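PDB 6UB0: Glyco_hydro_cc domain-containing protein, which probably hydrolyses beta-1,3-glucan as a curdlan-specific exo-beta-1,3-glucanase of glycoside hydrolase family 128. Local coordinates for residues S67-E75 / A89-Y100. Residues are numbered along the deposited sequence; the frame is centred on the assembly and turned at random.
With GLC (alpha-D-glucopyranose), chain B.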
loop_
_atom_site.group_PDB
_atom_site.type_symbol
_atom_site.label_atom_id
_atom_site.label_comp_id
_atom_site.label_asym_id
_atom_site.label_seq_id
_atom_site.Cartn_x
_atom_site.Cartn_y
_atom_site.Cartn_z
ATOM N N SER A 67 -5.247 -14.129 6.687
ATOM C CA SER A 67 -4.540 -12.890 6.273
ATOM C C SER A 67 -3.261 -12.798 7.102
ATOM O O SER A 67 -3.346 -12.969 8.337
ATOM C CB SER A 67 -5.424 -11.688 6.448
ATOM O OG SER A 67 -6.490 -11.688 5.496
ATOM N N LYS A 68 -2.117 -12.654 6.446
ATOM C CA LYS A 68 -0.796 -12.639 7.119
ATOM C C LYS A 68 -0.430 -11.206 7.523
ATOM O O LYS A 68 0.596 -11.016 8.172
ATOM C CB LYS A 68 0.230 -13.272 6.182
ATOM C CG LYS A 68 -0.180 -14.674 5.727
ATOM C CD LYS A 68 0.568 -15.204 4.541
ATOM C CE LYS A 68 1.767 -16.045 4.925
ATOM N NZ LYS A 68 1.976 -17.137 3.946
ATOM N N ASN A 69 -1.185 -10.226 7.058
ATOM C CA ASN A 69 -0.689 -8.830 7.035
ATOM C C ASN A 69 -1.838 -7.886 7.353
ATOM O O ASN A 69 -2.964 -8.177 7.003
ATOM C CB ASN A 69 -0.091 -8.426 5.680
ATOM C CG ASN A 69 1.196 -9.133 5.334
ATOM O OD1 ASN A 69 2.221 -8.827 5.895
ATOM N ND2 ASN A 69 1.148 -10.122 4.442
ATOM N N LEU A 70 -1.532 -6.771 8.012
ATOM C CA LEU A 70 -2.529 -5.724 8.281
ATOM C C LEU A 70 -1.899 -4.379 7.925
ATOM O O LEU A 70 -0.726 -4.146 8.320
ATOM C CB LEU A 70 -2.923 -5.694 9.753
ATOM C CG LEU A 70 -3.572 -6.960 10.301
ATOM C CD1 LEU A 70 -3.702 -6.856 11.807
ATOM C CD2 LEU A 70 -4.915 -7.200 9.650
ATOM N N LEU A 71 -2.693 -3.488 7.355
ATOM C CA LEU A 71 -2.222 -2.104 6.997
ATOM C C LEU A 71 -2.867 -1.051 7.910
ATOM O O LEU A 71 -4.091 -1.138 8.202
ATOM C CB LEU A 71 -2.576 -1.729 5.556
ATOM C CG LEU A 71 -1.855 -2.493 4.469
ATOM C CD1 LEU A 71 -2.664 -2.471 3.188
ATOM C CD2 LEU A 71 -0.426 -2.019 4.235
ATOM N N ALA A 72 -2.111 0.008 8.187
ATOM C CA ALA A 72 -2.590 1.122 9.023
ATOM C C ALA A 72 -3.069 2.274 8.136
ATOM O O ALA A 72 -3.267 2.050 6.931
ATOM C CB ALA A 72 -1.496 1.549 9.956
ATOM N N PHE A 73 -3.179 3.477 8.712
ATOM C CA PHE A 73 -3.991 4.598 8.196
ATOM C C PHE A 73 -3.537 4.990 6.779
ATOM O O PHE A 73 -2.364 4.905 6.404
ATOM C CB PHE A 73 -3.924 5.753 9.203
ATOM C CG PHE A 73 -3.775 5.260 10.635
ATOM C CD1 PHE A 73 -4.772 4.500 11.239
ATOM C CD2 PHE A 73 -2.628 5.550 11.375
ATOM C CE1 PHE A 73 -4.653 4.040 12.549
ATOM C CE2 PHE A 73 -2.507 5.093 12.697
ATOM C CZ PHE A 73 -3.505 4.325 13.265
ATOM N N ASN A 74 -4.510 5.422 5.998
ATOM C CA ASN A 74 -4.302 5.922 4.607
ATOM C C ASN A 74 -3.960 7.413 4.577
ATOM O O ASN A 74 -4.886 8.222 4.644
ATOM C CB ASN A 74 -5.526 5.677 3.765
ATOM C CG ASN A 74 -5.169 5.760 2.306
ATOM O OD1 ASN A 74 -4.342 5.007 1.826
ATOM N ND2 ASN A 74 -5.737 6.738 1.633
ATOM N N GLU A 75 -2.724 7.740 4.277
ATOM C CA GLU A 75 -2.356 9.185 4.022
ATOM C C GLU A 75 -2.798 10.042 5.210
ATOM O O GLU A 75 -3.586 11.007 5.098
ATOM C CB GLU A 75 -2.893 9.690 2.677
ATOM C CG GLU A 75 -2.113 9.132 1.492
ATOM C CD GLU A 75 -2.428 9.729 0.146
ATOM O OE1 GLU A 75 -3.228 10.708 0.127
ATOM O OE2 GLU A 75 -1.773 9.259 -0.842
ATOM N N ALA A 89 -1.263 9.485 15.356
ATOM C CA ALA A 89 -1.063 8.212 14.623
ATOM C C ALA A 89 -0.307 7.232 15.518
ATOM O O ALA A 89 -0.678 6.025 15.527
ATOM C CB ALA A 89 -0.344 8.441 13.329
ATOM N N ALA A 90 0.737 7.709 16.201
ATOM C CA ALA A 90 1.621 6.879 17.062
ATOM C C ALA A 90 0.765 6.225 18.148
ATOM O O ALA A 90 0.827 4.989 18.343
ATOM C CB ALA A 90 2.719 7.714 17.651
ATOM N N ALA A 91 -0.052 7.053 18.790
ATOM C CA ALA A 91 -0.991 6.677 19.859
ATOM C C ALA A 91 -1.930 5.612 19.322
ATOM O O ALA A 91 -2.041 4.550 19.952
ATOM C CB ALA A 91 -1.745 7.899 20.343
ATOM N N ALA A 92 -2.600 5.895 18.212
ATOM C CA ALA A 92 -3.661 5.011 17.692
ATOM C C ALA A 92 -3.018 3.751 17.104
ATOM O O ALA A 92 -3.704 2.716 17.059
ATOM C CB ALA A 92 -4.491 5.755 16.688
ATOM N N TYR A 93 -1.771 3.869 16.622
ATOM C CA TYR A 93 -1.042 2.719 16.042
ATOM C C TYR A 93 -0.821 1.739 17.180
ATOM O O TYR A 93 -1.336 0.616 17.078
ATOM C CB TYR A 93 0.320 3.052 15.431
ATOM C CG TYR A 93 0.868 1.918 14.598
ATOM C CD1 TYR A 93 0.523 1.746 13.256
ATOM C CD2 TYR A 93 1.738 0.989 15.151
ATOM C CE1 TYR A 93 1.025 0.678 12.502
ATOM C CE2 TYR A 93 2.239 -0.074 14.415
ATOM C CZ TYR A 93 1.891 -0.239 13.086
ATOM O OH TYR A 93 2.438 -1.317 12.439
ATOM N N GLN A 94 -0.105 2.225 18.207
ATOM C CA GLN A 94 0.302 1.455 19.407
ATOM C C GLN A 94 -0.930 0.799 19.985
ATOM O O GLN A 94 -0.819 -0.392 20.354
ATOM C CB GLN A 94 0.987 2.352 20.426
ATOM C CG GLN A 94 2.463 2.454 20.119
ATOM C CD GLN A 94 3.128 3.376 21.092
ATOM O OE1 GLN A 94 3.350 3.022 22.246
ATOM N NE2 GLN A 94 3.463 4.551 20.615
ATOM N N LYS A 95 -2.030 1.547 20.033
ATOM C CA LYS A 95 -3.331 1.081 20.573
ATOM C C LYS A 95 -3.956 -0.015 19.699
ATOM O O LYS A 95 -4.380 -1.023 20.277
ATOM C CB LYS A 95 -4.331 2.222 20.756
ATOM C CG LYS A 95 -5.674 1.815 21.357
ATOM C CD LYS A 95 -6.455 3.013 21.931
ATOM C CE LYS A 95 -7.963 2.876 21.795
ATOM N NZ LYS A 95 -8.591 2.129 22.923
ATOM N N TYR A 96 -4.083 0.203 18.391
ATOM C CA TYR A 96 -5.040 -0.526 17.516
ATOM C C TYR A 96 -4.308 -1.542 16.625
ATOM O O TYR A 96 -4.931 -2.542 16.249
ATOM C CB TYR A 96 -5.872 0.459 16.679
ATOM C CG TYR A 96 -7.008 1.127 17.418
ATOM C CD1 TYR A 96 -8.138 0.409 17.768
ATOM C CD2 TYR A 96 -6.992 2.489 17.699
ATOM C CE1 TYR A 96 -9.204 1.004 18.425
ATOM C CE2 TYR A 96 -8.059 3.111 18.342
ATOM C CZ TYR A 96 -9.170 2.358 18.714
ATOM O OH TYR A 96 -10.236 2.922 19.388
ATOM N N MET A 97 -3.024 -1.327 16.324
ATOM C CA MET A 97 -2.213 -2.255 15.496
ATOM C C MET A 97 -1.298 -3.184 16.347
ATOM O O MET A 97 -1.321 -4.420 16.095
ATOM C CB MET A 97 -1.397 -1.431 14.504
ATOM C CG MET A 97 -2.287 -0.499 13.653
ATOM S SD MET A 97 -3.245 -1.315 12.341
ATOM C CE MET A 97 -1.951 -2.120 11.397
ATOM N N ASN A 98 -0.422 -2.635 17.212
ATOM C CA ASN A 98 0.595 -3.410 17.995
ATOM C C ASN A 98 0.034 -4.711 18.573
ATOM O O ASN A 98 0.782 -5.657 18.746
ATOM C CB ASN A 98 1.154 -2.635 19.193
ATOM C CG ASN A 98 2.395 -1.839 18.855
ATOM O OD1 ASN A 98 2.610 -1.500 17.701
ATOM N ND2 ASN A 98 3.211 -1.515 19.846
ATOM N N PRO A 99 -1.219 -4.721 19.076
ATOM C CA PRO A 99 -1.869 -5.926 19.599
ATOM C C PRO A 99 -1.906 -7.173 18.712
ATOM O O PRO A 99 -2.007 -8.207 19.246
ATOM C CB PRO A 99 -3.342 -5.525 19.787
ATOM C CG PRO A 99 -3.415 -4.023 19.480
ATOM C CD PRO A 99 -1.988 -3.521 19.445
ATOM N N TYR A 100 -1.905 -7.009 17.393
ATOM C CA TYR A 100 -1.940 -8.113 16.401
ATOM C C TYR A 100 -0.536 -8.481 15.929
ATOM O O TYR A 100 -0.418 -9.225 14.973
ATOM C CB TYR A 100 -2.844 -7.709 15.238
ATOM C CG TYR A 100 -4.213 -7.365 15.735
ATOM C CD1 TYR A 100 -5.108 -8.368 16.022
ATOM C CD2 TYR A 100 -4.566 -6.050 16.021
ATOM C CE1 TYR A 100 -6.361 -8.085 16.515
ATOM C CE2 TYR A 100 -5.797 -5.756 16.576
ATOM C CZ TYR A 100 -6.685 -6.784 16.827
ATOM O OH TYR A 100 -7.918 -6.546 17.336
HETATM C C1 GLC B . -4.496 8.916 -2.965
HETATM C C2 GLC B . -5.568 8.458 -1.964
HETATM C C3 GLC B . -6.927 8.302 -2.648
HETATM C C4 GLC B . -7.254 9.594 -3.445
HETATM C C5 GLC B . -6.110 10.020 -4.326
HETATM C C6 GLC B . -6.339 11.308 -5.144
HETATM O O1 GLC B . -4.321 8.018 -4.071
HETATM O O2 GLC B . -5.314 7.214 -1.270
HETATM O O3 GLC B . -7.912 8.000 -1.660
HETATM O O4 GLC B . -8.302 9.320 -4.313
HETATM O O5 GLC B . -4.965 10.185 -3.489
HETATM O O6 GLC B . -7.150 12.118 -4.344
#
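The F73 ring meets the helix with its edge: CE2 lies 3.5 Å from A89 O, and Y93 N and the carbonyl carbon of A92 sit near the ring plane beside CZ. A92 CB approaches obliquely, 3.8 Å from F73 CZ. On the Y93 ring the edge is taken by A72, whose CB is 3.7 Å from Y93 CE1, while one face is covered by M97 CB, 3.6 Å above the ring centre. The Y93 hydroxyl is hydrogen-bonded to K135 O. M97 is bent at chi2 (-75°) and chi3 (-57°), which folds its terminal methyl back onto the strand backbone, CE resting 3.8 Å from L71 C. Farther along, L70 CD1 packs 3.6 Å from Y100 CB, and Y100 also touches A59 and I63 of helix 52-64. Strand 69-71 and helix 86-96 are thus joined as the first two elements of a beta-alpha-beta unit of the TIM barrel, completed by strand 105-111, whose L106 touches both L70 and Y93. Beyond F73 the chain turns into the glycan pocket: N74 ND2 donates a nearly straight bond (171°) to O2 of the glucose, 3.0 Å away, and E75 OE2, hydrogen-bonded to H142 ND1, lies 3.5 Å from its C1. No hydrogen bond links the two segments; packing of apolar side chains on one another and on the backbone joins strand 69-71 and the loop after it to helix 86-96 and the turn that follows, immediately before the polar residues that face the sugar.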